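Local coordinates for protein galactan 1,3-beta-galactosidase (Phanerochaete chrysosporium, PDB 7BYS) that probably hydrolyses beta-1,3-galactan from the chain end as a family 43 glycoside hydrolase and carries a calcium-containing carbohydrate-binding module, at residues 80-85 / 240-245; 135-140 / 186-191; 18-23 / 268-273; 200-205 / 214-219. All coordinates share one frame; numbering follows the deposited sequence.

Contact 1: 80-85 / 240-245; sequences VERPKV and YSQNAF
Arg82 and Ala244 mark the nearest backbone approach of strands 80-85 and 242-245, with CA atoms 7.4 Å apart and strand axes 38° from parallel, a spacing bridged by side chains and water. Each strand is the first of a four-stranded antiparallel sheet, a blade of the five-bladed beta-propeller of family 43. Arg82 is extended from CG to NE, which carries its guanidinium edge to the other strand. Its NH1 donates to Asn243 O at 3.1 Å, meeting a lone pair in the carbonyl plane although the N-H is bent. Arg82 NH2 lies 3.1 Å from Gln242 OE1, an oxygen that accepts a hydrogen bond from Trp260 NE1; guanidinium and amide planes stand 86° apart. In the complexed enzyme Arg82 and Gln242 both bind galactose. A methionine in place of Arg82 would probably leave Asn243 O without its guanidinium donor and take a charged group from the sugar site. Lys84 slides past Phe245, its CD 4.0 Å from CD1 at the edge of the Phe245 ring. The Lys84 ammonium is shared: it bonds to Pro83 O and to Ala22 O, and also donates to a water. That water accepts from Arg82 NH1 as well, and donates to Ala244 O at 2.7 Å.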
loop_
_atom_site.group_PDB
_atom_site.type_symbol
_atom_site.label_atom_id
_atom_site.label_comp_id
_atom_site.label_asym_id
_atom_site.label_seq_id
_atom_site.Cartn_x
_atom_site.Cartn_y
_atom_site.Cartn_z
ATOM N N VAL A 80 0.772 17.284 -4.797
ATOM C CA VAL A 80 -0.587 16.784 -5.001
ATOM C C VAL A 80 -0.568 15.337 -4.544
ATOM O O VAL A 80 0.102 14.503 -5.168
ATOM C CB VAL A 80 -1.026 16.876 -6.469
ATOM C CG1 VAL A 80 -2.329 16.104 -6.678
ATOM C CG2 VAL A 80 -1.197 18.330 -6.891
ATOM N N GLU A 81 -1.278 15.034 -3.449
ATOM C CA GLU A 81 -1.170 13.722 -2.828
ATOM C C GLU A 81 -2.539 13.133 -2.538
ATOM O O GLU A 81 -3.515 13.855 -2.311
ATOM C CB GLU A 81 -0.349 13.766 -1.528
ATOM C CG GLU A 81 1.161 13.899 -1.800
ATOM C CD GLU A 81 2.000 14.086 -0.551
ATOM O OE1 GLU A 81 1.441 14.163 0.558
ATOM O OE2 GLU A 81 3.239 14.166 -0.680
ATOM N N ARG A 82 -2.579 11.805 -2.526
ATOM C CA ARG A 82 -3.727 11.032 -2.073
ATOM C C ARG A 82 -5.049 11.439 -2.745
ATOM O O ARG A 82 -6.021 11.755 -2.072
ATOM C CB ARG A 82 -3.846 11.060 -0.554
ATOM C CG ARG A 82 -2.636 10.409 0.126
ATOM C CD ARG A 82 -2.696 10.483 1.651
ATOM N NE ARG A 82 -1.486 9.901 2.243
ATOM C CZ ARG A 82 -1.261 8.597 2.386
ATOM N NH1 ARG A 82 -2.170 7.698 2.034
ATOM N NH2 ARG A 82 -0.116 8.193 2.924
ATOM N N PRO A 83 -5.098 11.430 -4.081
ATOM C CA PRO A 83 -6.350 11.772 -4.761
ATOM C C PRO A 83 -7.454 10.780 -4.413
ATOM O O PRO A 83 -7.207 9.602 -4.154
ATOM C CB PRO A 83 -5.978 11.670 -6.243
ATOM C CG PRO A 83 -4.895 10.606 -6.265
ATOM C CD PRO A 83 -4.097 10.874 -5.014
ATOM N N LYS A 84 -8.687 11.279 -4.411
ATOM C CA LYS A 84 -9.879 10.484 -4.129
ATOM C C LYS A 84 -10.964 11.033 -5.046
ATOM O O LYS A 84 -11.011 12.241 -5.278
ATOM C CB LYS A 84 -10.321 10.666 -2.653
ATOM C CG LYS A 84 -9.245 10.325 -1.605
ATOM C CD LYS A 84 -9.007 8.828 -1.476
ATOM C CE LYS A 84 -7.722 8.568 -0.690
ATOM N NZ LYS A 84 -6.499 8.490 -1.580
ATOM N N VAL A 85 -11.800 10.162 -5.610
ATOM C CA VAL A 85 -12.842 10.587 -6.543
ATOM C C VAL A 85 -14.158 9.919 -6.170
ATOM O O VAL A 85 -14.208 8.700 -5.957
ATOM C CB VAL A 85 -12.488 10.262 -8.007
ATOM C CG1 VAL A 85 -13.602 10.752 -8.939
ATOM C CG2 VAL A 85 -11.163 10.897 -8.411
ATOM N N TYR A 240 5.353 -3.368 6.729
ATOM C CA TYR A 240 6.037 -2.278 6.026
ATOM C C TYR A 240 5.136 -1.626 4.966
ATOM O O TYR A 240 5.313 -1.787 3.752
ATOM C CB TYR A 240 7.379 -2.738 5.447
ATOM C CG TYR A 240 8.362 -1.618 5.180
ATOM C CD1 TYR A 240 7.951 -0.352 4.755
ATOM C CD2 TYR A 240 9.721 -1.835 5.356
ATOM C CE1 TYR A 240 8.888 0.670 4.518
ATOM C CE2 TYR A 240 10.634 -0.850 5.136
ATOM C CZ TYR A 240 10.234 0.386 4.714
ATOM O OH TYR A 240 11.194 1.335 4.515
ATOM N N SER A 241 4.167 -0.854 5.459
ATOM C CA SER A 241 3.265 -0.142 4.563
ATOM C C SER A 241 2.549 0.948 5.338
ATOM O O SER A 241 2.673 1.064 6.563
ATOM C CB SER A 241 2.283 -1.103 3.880
ATOM O OG SER A 241 1.251 -1.492 4.770
ATOM N N GLN A 242 1.794 1.752 4.596
ATOM C CA GLN A 242 0.969 2.816 5.150
ATOM C C GLN A 242 -0.343 2.831 4.387
ATOM O O GLN A 242 -0.344 2.768 3.152
ATOM C CB GLN A 242 1.647 4.178 5.004
ATOM C CG GLN A 242 0.871 5.297 5.687
ATOM C CD GLN A 242 1.516 6.650 5.517
ATOM O OE1 GLN A 242 2.176 6.917 4.516
ATOM N NE2 GLN A 242 1.338 7.520 6.511
ATOM N N ASN A 243 -1.450 2.920 5.125
ATOM C CA ASN A 243 -2.779 2.884 4.525
ATOM C C ASN A 243 -2.911 3.904 3.401
ATOM O O ASN A 243 -2.388 5.020 3.481
ATOM C CB ASN A 243 -3.813 3.202 5.603
ATOM C CG ASN A 243 -5.217 2.881 5.159
ATOM O OD1 ASN A 243 -5.481 1.792 4.660
ATOM N ND2 ASN A 243 -6.133 3.817 5.349
ATOM N N ALA A 244 -3.649 3.509 2.356
ATOM C CA ALA A 244 -3.983 4.399 1.242
ATOM C C ALA A 244 -5.478 4.356 0.938
ATOM O O ALA A 244 -6.121 5.407 0.796
ATOM C CB ALA A 244 -3.200 4.049 -0.022
ATOM N N PHE A 245 -6.059 3.158 0.861
ATOM C CA PHE A 245 -7.471 3.028 0.525
ATOM C C PHE A 245 -7.978 1.701 1.057
ATOM O O PHE A 245 -7.260 0.695 1.015
ATOM C CB PHE A 245 -7.726 3.111 -0.991
ATOM C CG PHE A 245 -9.141 3.504 -1.329
ATOM C CD1 PHE A 245 -9.520 4.845 -1.370
ATOM C CD2 PHE A 245 -10.105 2.528 -1.554
ATOM C CE1 PHE A 245 -10.835 5.206 -1.649
ATOM C CE2 PHE A 245 -11.420 2.884 -1.831
ATOM C CZ PHE A 245 -11.779 4.218 -1.880
HETATM O O HOH W 1 -4.841 7.825 0.684
HETATM O O HOH W 2 0.153 5.464 1.942
#

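Contact 2: 135-140 / 186-191; sequences SRDESI and LEAPGI
Asp137 turns its side chain onto the corner at Glu187 and Ala188, where the first strands of two neighbouring propeller blades converge; the axes of segments 138-140 and 189-191 come within 6.0 Å, 18° from parallel. Asp137 CB packs 3.7 Å from Glu187 CB and reaches toward Pro189 CD. With CG beside the backbone N (chi1 -82°), the carboxylate is directed at the bend. Asp137 OD2 accepts from Ala188 N at 2.9 Å through its anti lone pair, while lying 3.1 Å from Glu187 CB. Asp137 OD1 faces Arg82 NE in a long, weak ion pair. With an alanine here, the Ala188 amide would probably lose its acceptor and the galactose site one of its binding groups. Glu187, extended beyond CG, brings OE1 to 3.4 Å from Asp137 OD2 without a hydrogen bond, the two carboxylate planes only 25° apart; a water links Glu187 OE1 to Asp137 N. Farther along, Ser139 CB touches Pro189 O at 3.2 Å. Two more waters donate to that same carbonyl, one shared with Glu138 O and the other with Ser139 OG. The chemistry thus implies a hydrated seam between blades, with one direct amide-to-carboxylate bond and the remaining backbone polar links carried by water.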
loop_
_atom_site.group_PDB
_atom_site.type_symbol
_atom_site.label_atom_id
_atom_site.label_comp_id
_atom_site.label_asym_id
_atom_site.label_seq_id
_atom_site.Cartn_x
_atom_site.Cartn_y
_atom_site.Cartn_z
ATOM N N SER A 135 -5.317 20.945 6.571
ATOM C CA SER A 135 -5.616 19.602 6.086
ATOM C C SER A 135 -4.375 19.093 5.375
ATOM O O SER A 135 -3.904 19.721 4.421
ATOM C CB SER A 135 -6.815 19.630 5.136
ATOM O OG SER A 135 -7.118 18.331 4.646
ATOM N N ARG A 136 -3.846 17.958 5.837
ATOM C CA ARG A 136 -2.707 17.338 5.171
ATOM C C ARG A 136 -3.139 15.997 4.584
ATOM O O ARG A 136 -3.914 15.992 3.625
ATOM C CB ARG A 136 -1.472 17.307 6.078
ATOM C CG ARG A 136 -0.860 18.692 6.217
ATOM C CD ARG A 136 0.385 18.691 7.093
ATOM N NE ARG A 136 1.003 20.014 7.160
ATOM C CZ ARG A 136 0.623 20.981 7.989
ATOM N NH1 ARG A 136 -0.393 20.811 8.823
ATOM N NH2 ARG A 136 1.255 22.151 7.964
ATOM N N ASP A 137 -2.714 14.859 5.136
ATOM C CA ASP A 137 -3.249 13.592 4.633
ATOM C C ASP A 137 -4.767 13.617 4.752
ATOM O O ASP A 137 -5.319 14.063 5.765
ATOM C CB ASP A 137 -2.764 12.425 5.492
ATOM C CG ASP A 137 -1.375 11.944 5.137
ATOM O OD1 ASP A 137 -0.658 12.612 4.378
ATOM O OD2 ASP A 137 -0.995 10.892 5.675
ATOM N N GLU A 138 -5.449 13.140 3.716
ATOM C CA GLU A 138 -6.904 13.174 3.711
ATOM C C GLU A 138 -7.445 11.965 2.970
ATOM O O GLU A 138 -6.726 11.283 2.233
ATOM C CB GLU A 138 -7.460 14.480 3.110
ATOM C CG GLU A 138 -6.889 14.898 1.750
ATOM C CD GLU A 138 -7.102 13.874 0.640
ATOM O OE1 GLU A 138 -6.112 13.536 -0.024
ATOM O OE2 GLU A 138 -8.243 13.384 0.438
ATOM N N SER A 139 -8.737 11.724 3.162
ATOM C CA SER A 139 -9.488 10.867 2.265
ATOM C C SER A 139 -10.898 11.428 2.149
ATOM O O SER A 139 -11.286 12.352 2.876
ATOM C CB SER A 139 -9.469 9.414 2.753
ATOM O OG SER A 139 -10.152 8.556 1.855
ATOM N N ILE A 140 -11.674 10.843 1.243
ATOM C CA ILE A 140 -13.082 11.180 1.060
ATOM C C ILE A 140 -13.858 9.891 1.239
ATOM O O ILE A 140 -13.528 8.878 0.614
ATOM C CB ILE A 140 -13.346 11.761 -0.344
ATOM C CG1 ILE A 140 -12.563 13.059 -0.563
ATOM C CG2 ILE A 140 -14.855 11.956 -0.585
ATOM C CD1 ILE A 140 -13.039 14.195 0.286
ATOM N N LEU A 186 -3.136 11.196 13.813
ATOM C CA LEU A 186 -3.500 10.196 12.821
ATOM C C LEU A 186 -3.359 10.770 11.424
ATOM O O LEU A 186 -3.668 11.942 11.182
ATOM C CB LEU A 186 -4.939 9.710 13.027
ATOM C CG LEU A 186 -5.225 8.947 14.327
ATOM C CD1 LEU A 186 -6.709 8.750 14.513
ATOM C CD2 LEU A 186 -4.483 7.616 14.363
ATOM N N GLU A 187 -2.920 9.930 10.495
ATOM C CA GLU A 187 -2.910 10.327 9.093
ATOM C C GLU A 187 -3.254 9.113 8.234
ATOM O O GLU A 187 -3.732 8.087 8.732
ATOM C CB GLU A 187 -1.623 11.072 8.721
ATOM C CG GLU A 187 -0.374 10.227 8.799
ATOM C CD GLU A 187 0.877 11.013 8.408
ATOM O OE1 GLU A 187 0.790 12.243 8.203
ATOM O OE2 GLU A 187 1.957 10.399 8.299
ATOM N N ALA A 188 -3.065 9.254 6.919
ATOM C CA ALA A 188 -3.388 8.211 5.946
ATOM C C ALA A 188 -4.737 7.533 6.211
ATOM O O ALA A 188 -4.817 6.293 6.312
ATOM C CB ALA A 188 -2.251 7.187 5.902
ATOM N N PRO A 189 -5.822 8.293 6.337
ATOM C CA PRO A 189 -7.100 7.689 6.719
ATOM C C PRO A 189 -7.823 7.041 5.549
ATOM O O PRO A 189 -7.631 7.389 4.383
ATOM C CB PRO A 189 -7.916 8.893 7.209
ATOM C CG PRO A 189 -7.407 10.033 6.362
ATOM C CD PRO A 189 -5.921 9.765 6.245
ATOM N N GLY A 190 -8.702 6.106 5.901
ATOM C CA GLY A 190 -9.773 5.680 5.018
ATOM C C GLY A 190 -10.890 5.091 5.846
ATOM O O GLY A 190 -10.655 4.605 6.957
ATOM N N ILE A 191 -12.119 5.134 5.316
ATOM C CA ILE A 191 -13.263 4.513 5.980
ATOM C C ILE A 191 -13.928 3.524 5.038
ATOM O O ILE A 191 -14.125 3.805 3.850
ATOM C CB ILE A 191 -14.293 5.523 6.535
ATOM C CG1 ILE A 191 -13.729 6.206 7.790
ATOM C CG2 ILE A 191 -15.661 4.839 6.799
ATOM C CD1 ILE A 191 -14.559 7.397 8.295
HETATM O O HOH W 3 -0.840 14.377 7.416
HETATM O O HOH W 4 -5.631 8.899 3.077
HETATM O O HOH W 5 -8.469 6.326 2.002
HETATM O O HOH W 6 -12.356 6.841 2.888
#

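Contact 3: 18-23 / 268-273; sequences QAHGAG and SRYIWY
Ala19 N and Tyr270 OH form the direct hydrogen bond of this contact, 2.9 Å long and almost straight at 176°. The phenol oxygen is gripped twice, because it also bonds to Ile17 O; together these two backbone groups fix where the tip of the tyrosine lies. A second polar bond stays on the side of residues 18-23: His20 NE2 donates to Gln18 OE1 at 2.9 Å. The acceptor sits in the plane of the imidazole, whereas the donor stands 43° above the plane of the Gln18 amide. Lys38 N bonds to the same amide oxygen and Gly266 O receives the amide nitrogen, so Gln18 holds His20 from a position that is itself secured. Water supplies a further link, lying 2.7 Å from His20 ND1 and donating to Arg269 O. All this occurs where the ring of the five-bladed propeller closes: residues 18-20 lead into strand 22-27, the start of the first blade, and strand 269-276 is the third of the last. The His20 and Tyr270 rings are near parallel, planes 22° apart, but slid until their centroids stand 5.1 Å apart and they barely overlap. With Tyr270 CG anti to its carbonyl carbon, which sends the ring toward residues 18-20, the hydroxyl, not the tyrosine ring, lies over the imidazole face, toward its rim, with Tyr270 OH 3.1 Å from His20 CE1. Ser268 O approaches the imidazole edge, 3.1 Å from His20 CE1, and Ser268 CB sits 3.7 Å from His20 ND1.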
loop_
_atom_site.group_PDB
_atom_site.type_symbol
_atom_site.label_atom_id
_atom_site.label_comp_id
_atom_site.label_asym_id
_atom_site.label_seq_id
_atom_site.Cartn_x
_atom_site.Cartn_y
_atom_site.Cartn_z
ATOM N N GLN A 18 1.913 3.614 -11.729
ATOM C CA GLN A 18 2.271 4.839 -11.016
ATOM C C GLN A 18 0.995 5.454 -10.454
ATOM O O GLN A 18 0.433 6.386 -11.035
ATOM C CB GLN A 18 2.987 5.800 -11.947
ATOM C CG GLN A 18 4.373 5.304 -12.351
ATOM C CD GLN A 18 5.362 5.377 -11.214
ATOM O OE1 GLN A 18 5.094 5.990 -10.184
ATOM N NE2 GLN A 18 6.516 4.741 -11.390
ATOM N N ALA A 19 0.539 4.926 -9.323
ATOM C CA ALA A 19 -0.711 5.364 -8.703
ATOM C C ALA A 19 -0.584 5.244 -7.181
ATOM O O ALA A 19 -1.317 4.524 -6.504
ATOM C CB ALA A 19 -1.889 4.578 -9.274
ATOM N N HIS A 20 0.402 5.938 -6.621
ATOM C CA HIS A 20 0.633 5.922 -5.182
ATOM C C HIS A 20 -0.406 6.780 -4.466
ATOM O O HIS A 20 -0.990 7.693 -5.048
ATOM C CB HIS A 20 2.061 6.398 -4.923
ATOM C CG HIS A 20 3.062 5.771 -5.851
ATOM N ND1 HIS A 20 3.652 4.553 -5.590
ATOM C CD2 HIS A 20 3.541 6.172 -7.054
ATOM C CE1 HIS A 20 4.464 4.235 -6.583
ATOM N NE2 HIS A 20 4.425 5.204 -7.482
ATOM N N GLY A 21 -0.649 6.470 -3.198
ATOM C CA GLY A 21 -1.696 7.192 -2.486
ATOM C C GLY A 21 -3.080 6.908 -3.045
ATOM O O GLY A 21 -3.894 7.839 -3.190
ATOM N N ALA A 22 -3.373 5.632 -3.319
ATOM C CA ALA A 22 -4.521 5.192 -4.118
ATOM C C ALA A 22 -5.838 5.822 -3.691
ATOM O O ALA A 22 -6.147 5.921 -2.500
ATOM C CB ALA A 22 -4.678 3.679 -3.956
ATOM N N GLY A 23 -6.643 6.171 -4.687
ATOM C CA GLY A 23 -8.070 6.362 -4.522
ATOM C C GLY A 23 -8.800 5.491 -5.526
ATOM O O GLY A 23 -8.459 5.489 -6.719
ATOM N N SER A 268 8.235 2.947 -5.143
ATOM C CA SER A 268 7.385 2.623 -4.006
ATOM C C SER A 268 6.358 1.575 -4.428
ATOM O O SER A 268 5.800 1.641 -5.526
ATOM C CB SER A 268 6.665 3.876 -3.493
ATOM O OG SER A 268 7.591 4.890 -3.109
ATOM N N ARG A 269 6.127 0.590 -3.558
ATOM C CA ARG A 269 5.362 -0.596 -3.920
ATOM C C ARG A 269 3.938 -0.505 -3.384
ATOM O O ARG A 269 3.601 0.366 -2.577
ATOM C CB ARG A 269 6.053 -1.885 -3.426
ATOM C CG ARG A 269 7.438 -2.161 -4.051
ATOM C CD ARG A 269 7.431 -2.071 -5.575
ATOM N NE ARG A 269 8.729 -2.453 -6.144
ATOM C CZ ARG A 269 9.177 -2.043 -7.323
ATOM N NH1 ARG A 269 8.453 -1.236 -8.073
ATOM N NH2 ARG A 269 10.380 -2.441 -7.746
ATOM N N TYR A 270 3.093 -1.412 -3.868
ATOM C CA TYR A 270 1.690 -1.476 -3.498
ATOM C C TYR A 270 1.506 -2.713 -2.636
ATOM O O TYR A 270 1.793 -3.835 -3.079
ATOM C CB TYR A 270 0.828 -1.529 -4.763
ATOM C CG TYR A 270 1.151 -0.371 -5.682
ATOM C CD1 TYR A 270 0.815 0.934 -5.332
ATOM C CD2 TYR A 270 1.828 -0.577 -6.883
ATOM C CE1 TYR A 270 1.134 1.998 -6.149
ATOM C CE2 TYR A 270 2.164 0.491 -7.710
ATOM C CZ TYR A 270 1.809 1.772 -7.342
ATOM O OH TYR A 270 2.144 2.842 -8.158
ATOM N N ILE A 271 1.076 -2.496 -1.400
ATOM C CA ILE A 271 0.909 -3.545 -0.413
ATOM C C ILE A 271 -0.596 -3.699 -0.240
ATOM O O ILE A 271 -1.242 -2.895 0.442
ATOM C CB ILE A 271 1.613 -3.183 0.901
ATOM C CG1 ILE A 271 3.092 -2.772 0.674
ATOM C CG2 ILE A 271 1.520 -4.335 1.888
ATOM C CD1 ILE A 271 3.926 -3.751 -0.139
ATOM N N TRP A 272 -1.164 -4.705 -0.899
ATOM C CA TRP A 272 -2.595 -4.987 -0.833
ATOM C C TRP A 272 -2.798 -6.349 -0.191
ATOM O O TRP A 272 -2.214 -7.342 -0.645
ATOM C CB TRP A 272 -3.225 -5.043 -2.219
ATOM C CG TRP A 272 -3.331 -3.757 -2.976
ATOM C CD1 TRP A 272 -2.705 -2.570 -2.724
ATOM C CD2 TRP A 272 -4.096 -3.568 -4.159
ATOM N NE1 TRP A 272 -3.046 -1.644 -3.688
ATOM C CE2 TRP A 272 -3.909 -2.237 -4.575
ATOM C CE3 TRP A 272 -4.941 -4.397 -4.903
ATOM C CZ2 TRP A 272 -4.539 -1.718 -5.704
ATOM C CZ3 TRP A 272 -5.566 -3.879 -6.015
ATOM C CH2 TRP A 272 -5.354 -2.561 -6.414
ATOM N N TYR A 273 -3.629 -6.397 0.847
ATOM C CA TYR A 273 -3.938 -7.633 1.547
ATOM C C TYR A 273 -5.427 -7.686 1.852
ATOM O O TYR A 273 -6.071 -6.642 2.016
ATOM C CB TYR A 273 -3.197 -7.701 2.885
ATOM C CG TYR A 273 -1.707 -7.887 2.796
ATOM C CD1 TYR A 273 -1.156 -8.957 2.105
ATOM C CD2 TYR A 273 -0.838 -6.991 3.421
ATOM C CE1 TYR A 273 0.229 -9.140 2.046
ATOM C CE2 TYR A 273 0.536 -7.166 3.372
ATOM C CZ TYR A 273 1.068 -8.227 2.672
ATOM O OH TYR A 273 2.444 -8.372 2.629
HETATM O O HOH W 7 3.356 3.109 -3.316
#

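Contact 4: 200-205 / 214-219; sequences LIASHT and KWFSAS
Leu200 and Phe216 face each other as a hydrogen-bonded pair of a beta hairpin, the second and third strands of one propeller blade. Their two backbone bonds, Leu200 N to Phe216 O (2.8 Å) and Phe216 N to Leu200 O (2.9 Å), are matched two residues along by a second reciprocal pair between Ala202 and Lys214. Between them Ile201 and Trp215 form a non-hydrogen-bonded pair, where the CA atoms close to 4.5 Å and Trp215 CA makes a C-H contact with Leu200 O. The short strand axes run 150° apart, antiparallel with a twist. On the face bearing Leu200, Ala202, Lys214 and Phe216, the leucine and phenylalanine lie side by side and point the same way; Leu200 CD2 meets Phe216 CD1 at 3.7 Å, and Leu200 O lies at the ring edge. Leu186, on the neighbouring strand 186-187, also packs on Phe216. Across the sheet, Ile201 CD1 touches Trp215 CB at 3.6 Å. The indole itself turns away from this contact, its CG lying between the backbone N and carbonyl carbon (chi1 72°), and packs on Ala281 and Pro282. Farther out, polar partners hold the loop end of the hairpin: His204 bonds to Gln228 and to Thr185 O, while Lys214 forms a salt bridge with Asp230. Between these two side chains Lys214 CE comes to the His204 ring edge, 4.3 Å from CD2.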
loop_
_atom_site.group_PDB
_atom_site.type_symbol
_atom_site.label_atom_id
_atom_site.label_comp_id
_atom_site.label_asym_id
_atom_site.label_seq_id
_atom_site.Cartn_x
_atom_site.Cartn_y
_atom_site.Cartn_z
ATOM N N LEU A 200 -12.734 3.032 10.446
ATOM C CA LEU A 200 -11.670 3.953 10.078
ATOM C C LEU A 200 -10.341 3.229 10.226
ATOM O O LEU A 200 -10.082 2.608 11.265
ATOM C CB LEU A 200 -11.707 5.172 11.011
ATOM C CG LEU A 200 -10.523 6.140 10.966
ATOM C CD1 LEU A 200 -10.476 6.888 9.642
ATOM C CD2 LEU A 200 -10.564 7.128 12.115
ATOM N N ILE A 201 -9.523 3.273 9.179
ATOM C CA ILE A 201 -8.148 2.786 9.199
ATOM C C ILE A 201 -7.243 3.994 9.046
ATOM O O ILE A 201 -7.515 4.863 8.211
ATOM C CB ILE A 201 -7.902 1.823 8.025
ATOM C CG1 ILE A 201 -9.009 0.770 7.931
ATOM C CG2 ILE A 201 -6.514 1.200 8.142
ATOM C CD1 ILE A 201 -9.092 -0.115 9.123
ATOM N N ALA A 202 -6.162 4.044 9.823
ATOM C CA ALA A 202 -5.273 5.200 9.770
ATOM C C ALA A 202 -3.901 4.810 10.297
ATOM O O ALA A 202 -3.754 3.846 11.050
ATOM C CB ALA A 202 -5.843 6.368 10.588
ATOM N N SER A 203 -2.902 5.573 9.899
ATOM C CA SER A 203 -1.571 5.472 10.474
ATOM C C SER A 203 -1.374 6.531 11.553
ATOM O O SER A 203 -2.167 7.457 11.713
ATOM C CB SER A 203 -0.509 5.594 9.380
ATOM O OG SER A 203 -0.288 6.947 9.009
ATOM N N HIS A 204 -0.287 6.390 12.298
ATOM C CA HIS A 204 0.198 7.512 13.081
ATOM C C HIS A 204 1.167 8.341 12.240
ATOM O O HIS A 204 1.360 8.088 11.042
ATOM C CB HIS A 204 0.759 7.041 14.420
ATOM C CG HIS A 204 -0.304 6.824 15.448
ATOM N ND1 HIS A 204 -1.036 7.861 15.987
ATOM C CD2 HIS A 204 -0.807 5.687 15.983
ATOM C CE1 HIS A 204 -1.918 7.374 16.840
ATOM N NE2 HIS A 204 -1.807 6.057 16.848
ATOM N N THR A 205 1.762 9.364 12.857
ATOM C CA THR A 205 2.633 10.308 12.147
ATOM C C THR A 205 4.078 9.928 12.433
ATOM O O THR A 205 4.614 10.237 13.501
ATOM C CB THR A 205 2.361 11.748 12.575
ATOM O OG1 THR A 205 2.430 11.851 14.000
ATOM C CG2 THR A 205 0.988 12.182 12.123
ATOM N N LYS A 214 -3.838 1.437 12.460
ATOM C CA LYS A 214 -4.867 1.172 13.456
ATOM C C LYS A 214 -6.258 1.205 12.831
ATOM O O LYS A 214 -6.490 1.860 11.812
ATOM C CB LYS A 214 -4.850 2.215 14.589
ATOM C CG LYS A 214 -3.492 2.459 15.215
ATOM C CD LYS A 214 -3.028 1.274 16.043
ATOM C CE LYS A 214 -1.696 1.578 16.713
ATOM N NZ LYS A 214 -1.200 0.395 17.479
ATOM N N TRP A 215 -7.193 0.513 13.488
ATOM C CA TRP A 215 -8.607 0.568 13.140
ATOM C C TRP A 215 -9.425 1.091 14.317
ATOM O O TRP A 215 -9.052 0.909 15.486
ATOM C CB TRP A 215 -9.143 -0.799 12.658
ATOM C CG TRP A 215 -9.306 -1.844 13.713
ATOM C CD1 TRP A 215 -8.381 -2.777 14.112
ATOM C CD2 TRP A 215 -10.484 -2.092 14.487
ATOM N NE1 TRP A 215 -8.917 -3.578 15.095
ATOM C CE2 TRP A 215 -10.203 -3.174 15.346
ATOM C CE3 TRP A 215 -11.746 -1.491 14.549
ATOM C CZ2 TRP A 215 -11.141 -3.674 16.251
ATOM C CZ3 TRP A 215 -12.675 -1.990 15.443
ATOM C CH2 TRP A 215 -12.367 -3.073 16.284
ATOM N N PHE A 216 -10.548 1.739 13.978
ATOM C CA PHE A 216 -11.526 2.298 14.909
ATOM C C PHE A 216 -12.892 2.037 14.293
ATOM O O PHE A 216 -13.020 2.019 13.069
ATOM C CB PHE A 216 -11.393 3.829 15.024
ATOM C CG PHE A 216 -9.972 4.336 15.145
ATOM C CD1 PHE A 216 -9.120 4.351 14.050
ATOM C CD2 PHE A 216 -9.514 4.866 16.344
ATOM C CE1 PHE A 216 -7.822 4.841 14.166
ATOM C CE2 PHE A 216 -8.209 5.370 16.459
ATOM C CZ PHE A 216 -7.372 5.350 15.371
ATOM N N SER A 217 -13.923 1.843 15.112
ATOM C CA SER A 217 -15.262 1.678 14.555
ATOM C C SER A 217 -16.259 2.554 15.300
ATOM O O SER A 217 -16.049 2.937 16.457
ATOM C CB SER A 217 -15.766 0.232 14.593
ATOM O OG SER A 217 -15.790 -0.259 15.914
ATOM N N ALA A 218 -17.354 2.862 14.607
ATOM C CA ALA A 218 -18.431 3.660 15.177
ATOM C C ALA A 218 -19.716 3.326 14.436
ATOM O O ALA A 218 -19.683 2.881 13.287
ATOM C CB ALA A 218 -18.120 5.154 15.039
ATOM N N SER A 219 -20.852 3.543 15.099
ATOM C CA SER A 219 -22.150 3.404 14.438
ATOM C C SER A 219 -22.582 4.672 13.714
ATOM O O SER A 219 -23.561 4.644 12.959
ATOM C CB SER A 219 -23.229 2.988 15.442
ATOM O OG SER A 219 -23.487 4.028 16.364
#

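Contacts 1, 2 and 3 are buried and join different propeller blades, whereas contact 4 is partly buried and lies within one blade. Chemistry follows place: contact 4 rests on regular backbone pairing and apolar packing, while the others rely on side-chain polar groups and water. Contacts 1 and 2, centres about 8 Å apart, build one galactose site, with Asn243 ND2 probably bonded to Ala188 O. Contact 1 meets contact 3 through Lys84 NZ and Ala22 O. Contacts 2 and 4 share a sheet, Gly190 O facing Ile201 N at 2.8 Å, and contact 4 reaches the site through Ser203, bonded to Gln242. Contact 3 touches neither contact 2 nor contact 4.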